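Local coordinates for protein D-galactonate dehydratase family member SEN1436 (Salmonella enterica subsp. enterica serovar Enteritidis, PDB 3TW9) that dehydrates D-gluconate to 2-dehydro-3-deoxy-D-gluconate with low activity in vitro, using one magnesium ion per subunit, as a member of the mandelate racemase/muconate lactonizing enzyme family, at residues G141-I147 / D367-F373; I147-H152 / F373-Y378; I317-H323 / V345-H350. One frame throughout, in Å; residues are numbered along the deposited sequence.

Contact 1 (G141-I147 / D367-F373); sequences GKCRDGI and DLSSPNF
Backbone meets backbone where the loop 141-147 passes the C-terminal end of helix 357-369: the CA atoms of Lys142 and Leu368 come within 5.3 Å, and Cys143 N donates to Leu368 O (2.7 Å). A water lies between Gly141 O and Ser369 O, within hydrogen-bonding distance of both. Arg144 carries most of the polar contact. Its chain bends at chi3 (48°) and carries the guanidinium back over the turn Ser370-Phe373, a type I beta turn that follows the helix. Arg144 NH1 donates to Ser370 O at 2.8 Å, close to the guanidinium plane, while its NH2 makes weak bonds to Ser370 O and Pro371 O. From one face, Phe373 CB sits 3.3 Å above the centre of the guanidinium plane, and Arg144 NE lies 3.4 Å from Phe373 CD2, with the ring and guanidinium planes 41° apart. The group is therefore held by carbonyl oxygens at its edge and by hydrocarbon on a face. Leu368 packs against the loop with both methyl groups: CD2 lies alongside the aliphatic chain of Lys142, whereas CD1 meets Ile147 CG1 at 3.8 Å. Ile147 runs across Phe373 at about a right angle, its CG2 against CZ. Asp367 OD2 is taken by Gln376. The second subunit approaches the same loop, Arg92 of that chain bonding to Lys142 O. The arrangement joins the loop leading into strand 147-152 to the end of the helix that precedes strand 376-377, at the N-terminal ends of these strands in the modified TIM barrel of the enolase superfamily.

Contact 2 (I147-H152 / F373-Y378); sequences IPLYCH and FGIQEY
Tyr150 and Glu377 lie against each other on one face of the sheet, the tyrosine ring lying over the glutamate's backbone and chain. Glu377 CA stands 3.9 Å from the ring centroid as a CH-pi contact, Glu377 CB follows at 3.5 Å from Tyr150 CE2, and the carboxylate plane is only 15° from that of the ring. With CG anti to the backbone N (chi1 -176°) and the chain extended, Glu377 reaches past the tyrosine hydroxyl to His152. There Glu377 OE2 uses its anti lone pair to accept from His152 NE2 at 2.6 Å; the oxygen lies in the imidazole plane, although ring and carboxylate are turned 44° apart. The other oxygen, OE1, forms a salt bridge to Arg321 NH2 and accepts a hydrogen bond from Gly351 N, and a water links OE2 to Tyr150 OH, which also bonds to Tyr272. Glu377 is a substrate-binding residue, and His152 probably is another, so this polar cluster belongs to the active site at the C-terminal ends of the barrel strands. The strands 147-152 and 376-377 are parallel neighbours of that barrel: Gln376 N bonds to Pro148 O, Tyr150 N to Gln376 O, and Tyr378 N to Tyr150 O at 2.8 Å. On the opposite face Leu149 CD2 packs against Gln376 CB and Tyr378 CB, the leucine and tyrosine side chains pointing the same way. Ile375 meets the edge of the Tyr150 ring, its CG2 3.6 Å from Tyr150 CD2, while its CD1 touches Pro148 CB. Pro148 slides past Phe373 in the opposite sense, and its CG meets the rim of the ring at CE2 (3.5 Å).

Contact 3 (I317-H323 / V345-H350); sequences IDYIRCH and VRTAWH
His323 and His350 share a nearly straight hydrogen bond between their ND1 atoms (2.9 Å, 171°); either could donate, and the rings meet rim to rim with their planes 63° apart. Arg321 bends at chi2 (-82°) and chi3, folding its guanidinium back so that NH1 donates to Ala348 O at 2.9 Å from above the carbonyl plane. NH2 forms salt bridges to the magnesium ligand Glu274 and to Glu377. At the other end Arg346 NH2 bonds to Tyr319 OH (2.8 Å) in the guanidinium plane, the two side chains running the same way, and a water joins Arg346 NE to Asp318 O. Between these ends the parallel backbones are stitched by Arg346 N to Asp318 O, Ile320 N to Arg346 O, Ala348 N to Ile320 O and His350 N to Cys322 O. Packing follows: Ala348 CB touches Arg321 CD at 3.7 Å, and Val345 CG2 touches Ile317 O. Trp349 lays CE3 beside Cys322 O (3.5 Å). With helix 330-342 as the crossover, strands 319-320 and 346-347 form a beta-alpha-beta unit of the barrel, whose C-terminal ends present the substrate-binding residues Arg321 and His350.

How the contacts relate
Contacts 2 and 3 are strand pairings of one barrel sheet, and contact 1 lies where the chain enters it. Contact 2 brings strand 147-152 beside strand 376-377, some 220 residues later; contact 3, about 11 Å away between centres, has both segments between those of contact 2 in sequence. Contact 1, about 12 Å from contact 2 and 14 Å from contact 3, shares Ile147 and Phe373 with contact 2. Its helix 357-369 follows strand 346-347 and precedes strand 376-377. Probable hydrogen bonds tie the three: Asp367 OD2 to Gln376 NE2, Asn372 to Val345 O and Thr347 N, and Gly374 N to Thr347 O. Contacts 2 and 3 meet in the substrate site through Glu377 and Arg321; contact 1 stands back from it.

Contact 1 (G141-I147 / D367-F373)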
loop_
_atom_site.group_PDB
_atom_site.type_symbol
_atom_site.label_atom_id
_atom_site.label_comp_id
_atom_site.label_asym_id
_atom_site.label_seq_id
_atom_site.Cartn_x
_atom_site.Cartn_y
_atom_site.Cartn_z
ATOM N N GLY C 141 -6.664 11.314 -3.757
ATOM C CA GLY C 141 -6.697 12.540 -4.573
ATOM C C GLY C 141 -5.557 12.715 -5.574
ATOM O O GLY C 141 -4.620 11.907 -5.636
ATOM N N LYS C 142 -5.647 13.781 -6.367
ATOM C CA LYS C 142 -4.682 14.069 -7.436
ATOM C C LYS C 142 -3.274 14.328 -6.928
ATOM O O LYS C 142 -3.088 15.110 -5.991
ATOM C CB LYS C 142 -5.173 15.268 -8.263
ATOM C CG LYS C 142 -6.208 14.898 -9.266
ATOM C CD LYS C 142 -6.515 16.060 -10.186
ATOM C CE LYS C 142 -7.743 15.767 -11.048
ATOM N NZ LYS C 142 -8.467 17.024 -11.391
ATOM N N CYS C 143 -2.283 13.671 -7.542
ATOM C CA CYS C 143 -0.878 13.897 -7.192
ATOM C C CYS C 143 -0.133 14.663 -8.288
ATOM O O CYS C 143 1.060 14.959 -8.166
ATOM C CB CYS C 143 -0.165 12.557 -6.944
ATOM S SG CYS C 143 -0.736 11.809 -5.431
ATOM N N ARG C 144 -0.834 14.969 -9.375
ATOM C CA ARG C 144 -0.232 15.688 -10.489
ATOM C C ARG C 144 -1.397 16.339 -11.249
ATOM O O ARG C 144 -2.556 16.005 -11.011
ATOM C CB ARG C 144 0.578 14.736 -11.387
ATOM C CG ARG C 144 -0.199 13.466 -11.806
ATOM C CD ARG C 144 0.747 12.394 -12.409
ATOM N NE ARG C 144 1.920 12.210 -11.557
ATOM C CZ ARG C 144 1.919 11.533 -10.411
ATOM N NH1 ARG C 144 0.832 10.887 -9.995
ATOM N NH2 ARG C 144 3.031 11.453 -9.693
ATOM N N ASP C 145 -1.081 17.242 -12.174
ATOM C CA ASP C 145 -2.100 18.003 -12.910
ATOM C C ASP C 145 -2.494 17.390 -14.265
ATOM O O ASP C 145 -3.416 17.865 -14.926
ATOM C CB ASP C 145 -1.599 19.433 -13.109
ATOM C CG ASP C 145 -1.277 20.127 -11.794
ATOM O OD1 ASP C 145 -2.226 20.328 -11.026
ATOM O OD2 ASP C 145 -0.095 20.489 -11.538
ATOM N N GLY C 146 -1.778 16.354 -14.687
ATOM C CA GLY C 146 -2.108 15.589 -15.895
ATOM C C GLY C 146 -1.215 14.348 -15.930
ATOM O O GLY C 146 -0.256 14.259 -15.171
ATOM N N ILE C 147 -1.545 13.405 -16.804
ATOM C CA ILE C 147 -0.834 12.134 -16.895
ATOM C C ILE C 147 0.035 12.067 -18.147
ATOM O O ILE C 147 -0.485 11.926 -19.275
ATOM C CB ILE C 147 -1.819 10.949 -16.852
ATOM C CG1 ILE C 147 -2.639 11.040 -15.581
ATOM C CG2 ILE C 147 -1.046 9.602 -16.907
ATOM C CD1 ILE C 147 -3.865 10.147 -15.579
ATOM N N ASP C 367 -2.663 6.036 -11.689
ATOM C CA ASP C 367 -1.598 6.972 -12.062
ATOM C C ASP C 367 -1.767 8.313 -11.328
ATOM O O ASP C 367 -0.805 8.868 -10.823
ATOM C CB ASP C 367 -1.680 7.284 -13.557
ATOM C CG ASP C 367 -1.213 6.159 -14.421
ATOM O OD1 ASP C 367 -0.412 5.291 -13.958
ATOM O OD2 ASP C 367 -1.622 6.148 -15.597
ATOM N N LEU C 368 -2.995 8.836 -11.305
ATOM C CA LEU C 368 -3.255 10.159 -10.715
ATOM C C LEU C 368 -3.080 10.168 -9.203
ATOM O O LEU C 368 -2.744 11.210 -8.613
ATOM C CB LEU C 368 -4.664 10.656 -11.113
ATOM C CG LEU C 368 -4.949 12.116 -11.452
ATOM C CD1 LEU C 368 -3.940 12.752 -12.427
ATOM C CD2 LEU C 368 -6.368 12.231 -12.000
ATOM N N SER C 369 -3.260 9.005 -8.566
ATOM C CA SER C 369 -3.197 8.920 -7.117
ATOM C C SER C 369 -1.886 8.350 -6.542
ATOM O O SER C 369 -1.790 8.182 -5.335
ATOM C CB SER C 369 -4.386 8.116 -6.566
ATOM O OG SER C 369 -4.415 6.836 -7.163
ATOM N N SER C 370 -0.908 8.020 -7.390
ATOM C CA SER C 370 0.369 7.480 -6.911
ATOM C C SER C 370 1.425 8.574 -6.931
ATOM O O SER C 370 1.667 9.173 -7.972
ATOM C CB SER C 370 0.867 6.294 -7.784
ATOM O OG SER C 370 -0.039 5.189 -7.733
ATOM N N PRO C 371 2.092 8.818 -5.780
ATOM C CA PRO C 371 3.233 9.749 -5.801
ATOM C C PRO C 371 4.346 9.251 -6.709
ATOM O O PRO C 371 5.018 10.046 -7.365
ATOM C CB PRO C 371 3.720 9.756 -4.340
ATOM C CG PRO C 371 2.601 9.293 -3.568
ATOM C CD PRO C 371 1.787 8.366 -4.417
ATOM N N ASN C 372 4.511 7.927 -6.760
ATOM C CA ASN C 372 5.576 7.298 -7.539
ATOM C C ASN C 372 5.146 6.886 -8.933
ATOM O O ASN C 372 5.722 5.945 -9.524
ATOM C CB ASN C 372 6.138 6.068 -6.780
ATOM C CG ASN C 372 5.079 5.003 -6.574
ATOM O OD1 ASN C 372 3.960 5.310 -6.205
ATOM N ND2 ASN C 372 5.425 3.755 -6.813
ATOM N N PHE C 373 4.132 7.551 -9.489
ATOM C CA PHE C 373 3.850 7.379 -10.926
ATOM C C PHE C 373 5.067 7.646 -11.781
ATOM O O PHE C 373 5.816 8.624 -11.553
ATOM C CB PHE C 373 2.713 8.341 -11.329
ATOM C CG PHE C 373 2.582 8.549 -12.812
ATOM C CD1 PHE C 373 1.850 7.663 -13.588
ATOM C CD2 PHE C 373 3.198 9.634 -13.432
ATOM C CE1 PHE C 373 1.733 7.858 -14.985
ATOM C CE2 PHE C 373 3.099 9.813 -14.797
ATOM C CZ PHE C 373 2.337 8.942 -15.568
HETATM O O HOH W 1 -3.276 9.780 -3.924
#

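Contact 2 (I147-H152 / F373-Y378)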
loop_
_atom_site.group_PDB
_atom_site.type_symbol
_atom_site.label_atom_id
_atom_site.label_comp_id
_atom_site.label_asym_id
_atom_site.label_seq_id
_atom_site.Cartn_x
_atom_site.Cartn_y
_atom_site.Cartn_z
ATOM N N ILE C 147 -1.545 13.405 -16.804
ATOM C CA ILE C 147 -0.834 12.134 -16.895
ATOM C C ILE C 147 0.035 12.067 -18.147
ATOM O O ILE C 147 -0.485 11.926 -19.275
ATOM C CB ILE C 147 -1.819 10.949 -16.852
ATOM C CG1 ILE C 147 -2.639 11.040 -15.581
ATOM C CG2 ILE C 147 -1.046 9.602 -16.907
ATOM C CD1 ILE C 147 -3.865 10.147 -15.579
ATOM N N PRO C 148 1.366 12.179 -17.963
ATOM C CA PRO C 148 2.246 12.084 -19.124
ATOM C C PRO C 148 2.210 10.710 -19.762
ATOM O O PRO C 148 2.115 9.683 -19.077
ATOM C CB PRO C 148 3.642 12.408 -18.575
ATOM C CG PRO C 148 3.517 12.417 -17.116
ATOM C CD PRO C 148 2.081 12.626 -16.756
ATOM N N LEU C 149 2.233 10.728 -21.081
ATOM C CA LEU C 149 2.078 9.544 -21.875
ATOM C C LEU C 149 3.318 9.284 -22.704
ATOM O O LEU C 149 4.123 10.193 -22.973
ATOM C CB LEU C 149 0.890 9.726 -22.828
ATOM C CG LEU C 149 -0.445 10.167 -22.270
ATOM C CD1 LEU C 149 -1.340 10.475 -23.432
ATOM C CD2 LEU C 149 -1.080 9.118 -21.302
ATOM N N TYR C 150 3.505 8.017 -23.072
ATOM C CA TYR C 150 4.313 7.669 -24.225
ATOM C C TYR C 150 3.479 6.866 -25.213
ATOM O O TYR C 150 2.490 6.229 -24.845
ATOM C CB TYR C 150 5.648 6.958 -23.889
ATOM C CG TYR C 150 5.648 5.474 -23.517
ATOM C CD1 TYR C 150 5.920 4.489 -24.473
ATOM C CD2 TYR C 150 5.487 5.079 -22.182
ATOM C CE1 TYR C 150 5.979 3.134 -24.122
ATOM C CE2 TYR C 150 5.545 3.711 -21.821
ATOM C CZ TYR C 150 5.805 2.764 -22.795
ATOM O OH TYR C 150 5.893 1.427 -22.454
ATOM N N CYS C 151 3.881 6.941 -26.471
ATOM C CA CYS C 151 3.232 6.178 -27.527
ATOM C C CYS C 151 4.292 5.435 -28.305
ATOM O O CYS C 151 5.496 5.727 -28.213
ATOM C CB CYS C 151 2.491 7.131 -28.460
ATOM S SG CYS C 151 3.632 8.294 -29.211
ATOM N N HIS C 152 3.817 4.506 -29.115
ATOM C CA HIS C 152 4.638 3.678 -29.972
ATOM C C HIS C 152 4.830 4.372 -31.318
ATOM O O HIS C 152 3.987 5.173 -31.718
ATOM C CB HIS C 152 3.917 2.352 -30.194
ATOM C CG HIS C 152 3.731 1.536 -28.949
ATOM N ND1 HIS C 152 3.259 0.240 -28.983
ATOM C CD2 HIS C 152 3.978 1.811 -27.645
ATOM C CE1 HIS C 152 3.194 -0.236 -27.752
ATOM N NE2 HIS C 152 3.615 0.700 -26.921
ATOM N N PHE C 373 4.132 7.551 -9.489
ATOM C CA PHE C 373 3.850 7.379 -10.926
ATOM C C PHE C 373 5.067 7.646 -11.781
ATOM O O PHE C 373 5.816 8.624 -11.553
ATOM C CB PHE C 373 2.713 8.341 -11.329
ATOM C CG PHE C 373 2.582 8.549 -12.812
ATOM C CD1 PHE C 373 1.850 7.663 -13.588
ATOM C CD2 PHE C 373 3.198 9.634 -13.432
ATOM C CE1 PHE C 373 1.733 7.858 -14.985
ATOM C CE2 PHE C 373 3.099 9.813 -14.797
ATOM C CZ PHE C 373 2.337 8.942 -15.568
ATOM N N GLY C 374 5.287 6.789 -12.787
ATOM C CA GLY C 374 6.416 6.995 -13.709
ATOM C C GLY C 374 5.980 7.497 -15.077
ATOM O O GLY C 374 6.392 8.596 -15.512
ATOM N N ILE C 375 5.185 6.685 -15.776
ATOM C CA ILE C 375 4.746 7.049 -17.136
ATOM C C ILE C 375 3.499 6.247 -17.482
ATOM O O ILE C 375 3.264 5.188 -16.899
ATOM C CB ILE C 375 5.855 6.859 -18.211
ATOM C CG1 ILE C 375 5.570 7.681 -19.471
ATOM C CG2 ILE C 375 6.031 5.353 -18.594
ATOM C CD1 ILE C 375 5.608 9.185 -19.220
ATOM N N GLN C 376 2.677 6.758 -18.399
ATOM C CA GLN C 376 1.570 5.952 -18.934
ATOM C C GLN C 376 1.683 5.682 -20.443
ATOM O O GLN C 376 1.459 6.565 -21.284
ATOM C CB GLN C 376 0.207 6.549 -18.606
ATOM C CG GLN C 376 -0.963 5.612 -18.938
ATOM C CD GLN C 376 -0.772 4.249 -18.287
ATOM O OE1 GLN C 376 -0.574 3.225 -18.975
ATOM N NE2 GLN C 376 -0.851 4.222 -16.971
ATOM N N GLU C 377 2.041 4.451 -20.777
ATOM C CA GLU C 377 1.960 3.949 -22.169
ATOM C C GLU C 377 0.532 4.128 -22.648
ATOM O O GLU C 377 -0.397 3.877 -21.901
ATOM C CB GLU C 377 2.308 2.460 -22.181
ATOM C CG GLU C 377 2.362 1.822 -23.560
ATOM C CD GLU C 377 2.743 0.352 -23.488
ATOM O OE1 GLU C 377 2.512 -0.280 -22.421
ATOM O OE2 GLU C 377 3.271 -0.149 -24.493
ATOM N N TYR C 378 0.372 4.588 -23.885
ATOM C CA TYR C 378 -0.969 4.875 -24.402
ATOM C C TYR C 378 -1.090 4.412 -25.845
ATOM O O TYR C 378 -0.215 4.703 -26.680
ATOM C CB TYR C 378 -1.323 6.388 -24.308
ATOM C CG TYR C 378 -2.765 6.613 -24.750
ATOM C CD1 TYR C 378 -3.819 6.226 -23.939
ATOM C CD2 TYR C 378 -3.051 7.152 -26.024
ATOM C CE1 TYR C 378 -5.163 6.375 -24.368
ATOM C CE2 TYR C 378 -4.363 7.308 -26.474
ATOM C CZ TYR C 378 -5.422 6.920 -25.632
ATOM O OH TYR C 378 -6.737 7.048 -26.027
HETATM O O HOH W 2 6.553 -0.424 -24.330
HETATM O O HOH W 3 1.079 3.775 -29.038
#

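Contact 3 (I317-H323 / V345-H350)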
loop_
_atom_site.group_PDB
_atom_site.type_symbol
_atom_site.label_atom_id
_atom_site.label_comp_id
_atom_site.label_asym_id
_atom_site.label_seq_id
_atom_site.Cartn_x
_atom_site.Cartn_y
_atom_site.Cartn_z
ATOM N N ILE C 317 14.814 -3.212 -10.433
ATOM C CA ILE C 317 14.163 -2.497 -11.530
ATOM C C ILE C 317 13.824 -1.086 -11.050
ATOM O O ILE C 317 13.794 -0.836 -9.850
ATOM C CB ILE C 317 12.833 -3.173 -12.000
ATOM C CG1 ILE C 317 11.827 -3.250 -10.859
ATOM C CG2 ILE C 317 13.086 -4.566 -12.557
ATOM C CD1 ILE C 317 10.440 -3.814 -11.260
ATOM N N ASP C 318 13.530 -0.205 -12.009
ATOM C CA ASP C 318 13.186 1.178 -11.733
ATOM C C ASP C 318 11.719 1.506 -12.083
ATOM O O ASP C 318 11.176 2.483 -11.589
ATOM C CB ASP C 318 14.087 2.042 -12.588
ATOM C CG ASP C 318 15.530 1.735 -12.351
ATOM O OD1 ASP C 318 15.964 1.944 -11.178
ATOM O OD2 ASP C 318 16.172 1.252 -13.289
ATOM N N TYR C 319 11.093 0.665 -12.896
ATOM C CA TYR C 319 9.676 0.792 -13.260
ATOM C C TYR C 319 8.991 -0.559 -13.250
ATOM O O TYR C 319 9.529 -1.526 -13.805
ATOM C CB TYR C 319 9.485 1.412 -14.673
ATOM C CG TYR C 319 10.073 2.756 -14.790
ATOM C CD1 TYR C 319 9.272 3.897 -14.545
ATOM C CD2 TYR C 319 11.419 2.934 -15.168
ATOM C CE1 TYR C 319 9.811 5.159 -14.661
ATOM C CE2 TYR C 319 11.966 4.222 -15.268
ATOM C CZ TYR C 319 11.147 5.315 -15.016
ATOM O OH TYR C 319 11.664 6.593 -15.117
ATOM N N ILE C 320 7.782 -0.595 -12.693
ATOM C CA ILE C 320 6.927 -1.808 -12.749
ATOM C C ILE C 320 5.844 -1.677 -13.858
ATOM O O ILE C 320 5.177 -0.663 -13.932
ATOM C CB ILE C 320 6.372 -2.166 -11.327
ATOM C CG1 ILE C 320 5.668 -3.543 -11.276
ATOM C CG2 ILE C 320 5.551 -1.063 -10.676
ATOM C CD1 ILE C 320 6.597 -4.723 -11.557
ATOM N N ARG C 321 5.717 -2.711 -14.687
ATOM C CA ARG C 321 4.989 -2.649 -15.968
ATOM C C ARG C 321 3.750 -3.513 -16.006
ATOM O O ARG C 321 3.266 -3.809 -17.086
ATOM C CB ARG C 321 5.931 -3.095 -17.107
ATOM C CG ARG C 321 7.123 -2.137 -17.417
ATOM C CD ARG C 321 6.656 -0.991 -18.314
ATOM N NE ARG C 321 6.233 -1.472 -19.631
ATOM C CZ ARG C 321 5.172 -1.046 -20.341
ATOM N NH1 ARG C 321 4.313 -0.135 -19.873
ATOM N NH2 ARG C 321 4.977 -1.568 -21.555
ATOM N N CYS C 322 3.228 -3.934 -14.853
ATOM C CA CYS C 322 2.147 -4.948 -14.879
ATOM C C CYS C 322 0.925 -4.455 -15.631
ATOM O O CYS C 322 0.621 -3.248 -15.679
ATOM C CB CYS C 322 1.746 -5.390 -13.472
ATOM S SG CYS C 322 3.160 -6.108 -12.582
ATOM N N HIS C 323 0.292 -5.417 -16.264
ATOM C CA HIS C 323 -1.018 -5.254 -16.862
ATOM C C HIS C 323 -1.996 -5.395 -15.700
ATOM O O HIS C 323 -2.134 -6.483 -15.133
ATOM C CB HIS C 323 -1.173 -6.347 -17.969
ATOM C CG HIS C 323 -2.330 -6.124 -18.895
ATOM N ND1 HIS C 323 -2.155 -5.725 -20.200
ATOM C CD2 HIS C 323 -3.664 -6.277 -18.725
ATOM C CE1 HIS C 323 -3.333 -5.633 -20.795
ATOM N NE2 HIS C 323 -4.268 -5.958 -19.922
ATOM N N VAL C 345 10.655 2.767 -6.548
ATOM C CA VAL C 345 10.354 2.194 -7.861
ATOM C C VAL C 345 9.074 2.893 -8.377
ATOM O O VAL C 345 8.129 3.113 -7.611
ATOM C CB VAL C 345 10.202 0.659 -7.762
ATOM C CG1 VAL C 345 9.701 0.058 -9.058
ATOM C CG2 VAL C 345 11.588 -0.008 -7.349
ATOM N N ARG C 346 9.053 3.267 -9.660
ATOM C CA ARG C 346 7.886 3.998 -10.178
ATOM C C ARG C 346 6.954 3.117 -11.035
ATOM O O ARG C 346 7.326 2.025 -11.475
ATOM C CB ARG C 346 8.370 5.257 -10.925
ATOM C CG ARG C 346 9.142 6.184 -9.978
ATOM C CD ARG C 346 9.246 7.598 -10.521
ATOM N NE ARG C 346 9.966 7.641 -11.816
ATOM C CZ ARG C 346 10.003 8.745 -12.569
ATOM N NH1 ARG C 346 9.383 9.842 -12.133
ATOM N NH2 ARG C 346 10.652 8.783 -13.710
ATOM N N THR C 347 5.725 3.562 -11.233
ATOM C CA THR C 347 4.740 2.743 -11.964
ATOM C C THR C 347 4.754 3.009 -13.467
ATOM O O THR C 347 5.020 4.123 -13.910
ATOM C CB THR C 347 3.337 2.918 -11.378
ATOM O OG1 THR C 347 2.848 4.233 -11.680
ATOM C CG2 THR C 347 3.354 2.683 -9.869
ATOM N N ALA C 348 4.511 1.965 -14.254
ATOM C CA ALA C 348 4.406 2.121 -15.714
ATOM C C ALA C 348 3.424 1.077 -16.202
ATOM O O ALA C 348 3.764 0.199 -17.002
ATOM C CB ALA C 348 5.766 2.014 -16.397
ATOM N N TRP C 349 2.178 1.232 -15.772
ATOM C CA TRP C 349 1.166 0.183 -16.083
ATOM C C TRP C 349 1.072 -0.072 -17.573
ATOM O O TRP C 349 1.195 0.860 -18.387
ATOM C CB TRP C 349 -0.192 0.588 -15.580
ATOM C CG TRP C 349 -0.224 0.954 -14.129
ATOM C CD1 TRP C 349 -0.676 2.136 -13.602
ATOM C CD2 TRP C 349 0.192 0.139 -13.003
ATOM N NE1 TRP C 349 -0.570 2.108 -12.228
ATOM C CE2 TRP C 349 -0.042 0.904 -11.833
ATOM C CE3 TRP C 349 0.742 -1.156 -12.875
ATOM C CZ2 TRP C 349 0.240 0.421 -10.536
ATOM C CZ3 TRP C 349 1.050 -1.636 -11.579
ATOM C CH2 TRP C 349 0.777 -0.848 -10.429
ATOM N N HIS C 350 0.861 -1.339 -17.928
ATOM C CA HIS C 350 0.782 -1.737 -19.315
ATOM C C HIS C 350 -0.389 -1.031 -20.002
ATOM O O HIS C 350 -1.492 -1.021 -19.471
ATOM C CB HIS C 350 0.631 -3.247 -19.411
ATOM C CG HIS C 350 0.979 -3.802 -20.755
ATOM N ND1 HIS C 350 0.387 -4.942 -21.253
ATOM C CD2 HIS C 350 1.824 -3.358 -21.719
ATOM C CE1 HIS C 350 0.867 -5.188 -22.459
ATOM N NE2 HIS C 350 1.754 -4.255 -22.757
HETATM O O HOH W 4 11.867 5.335 -11.949
#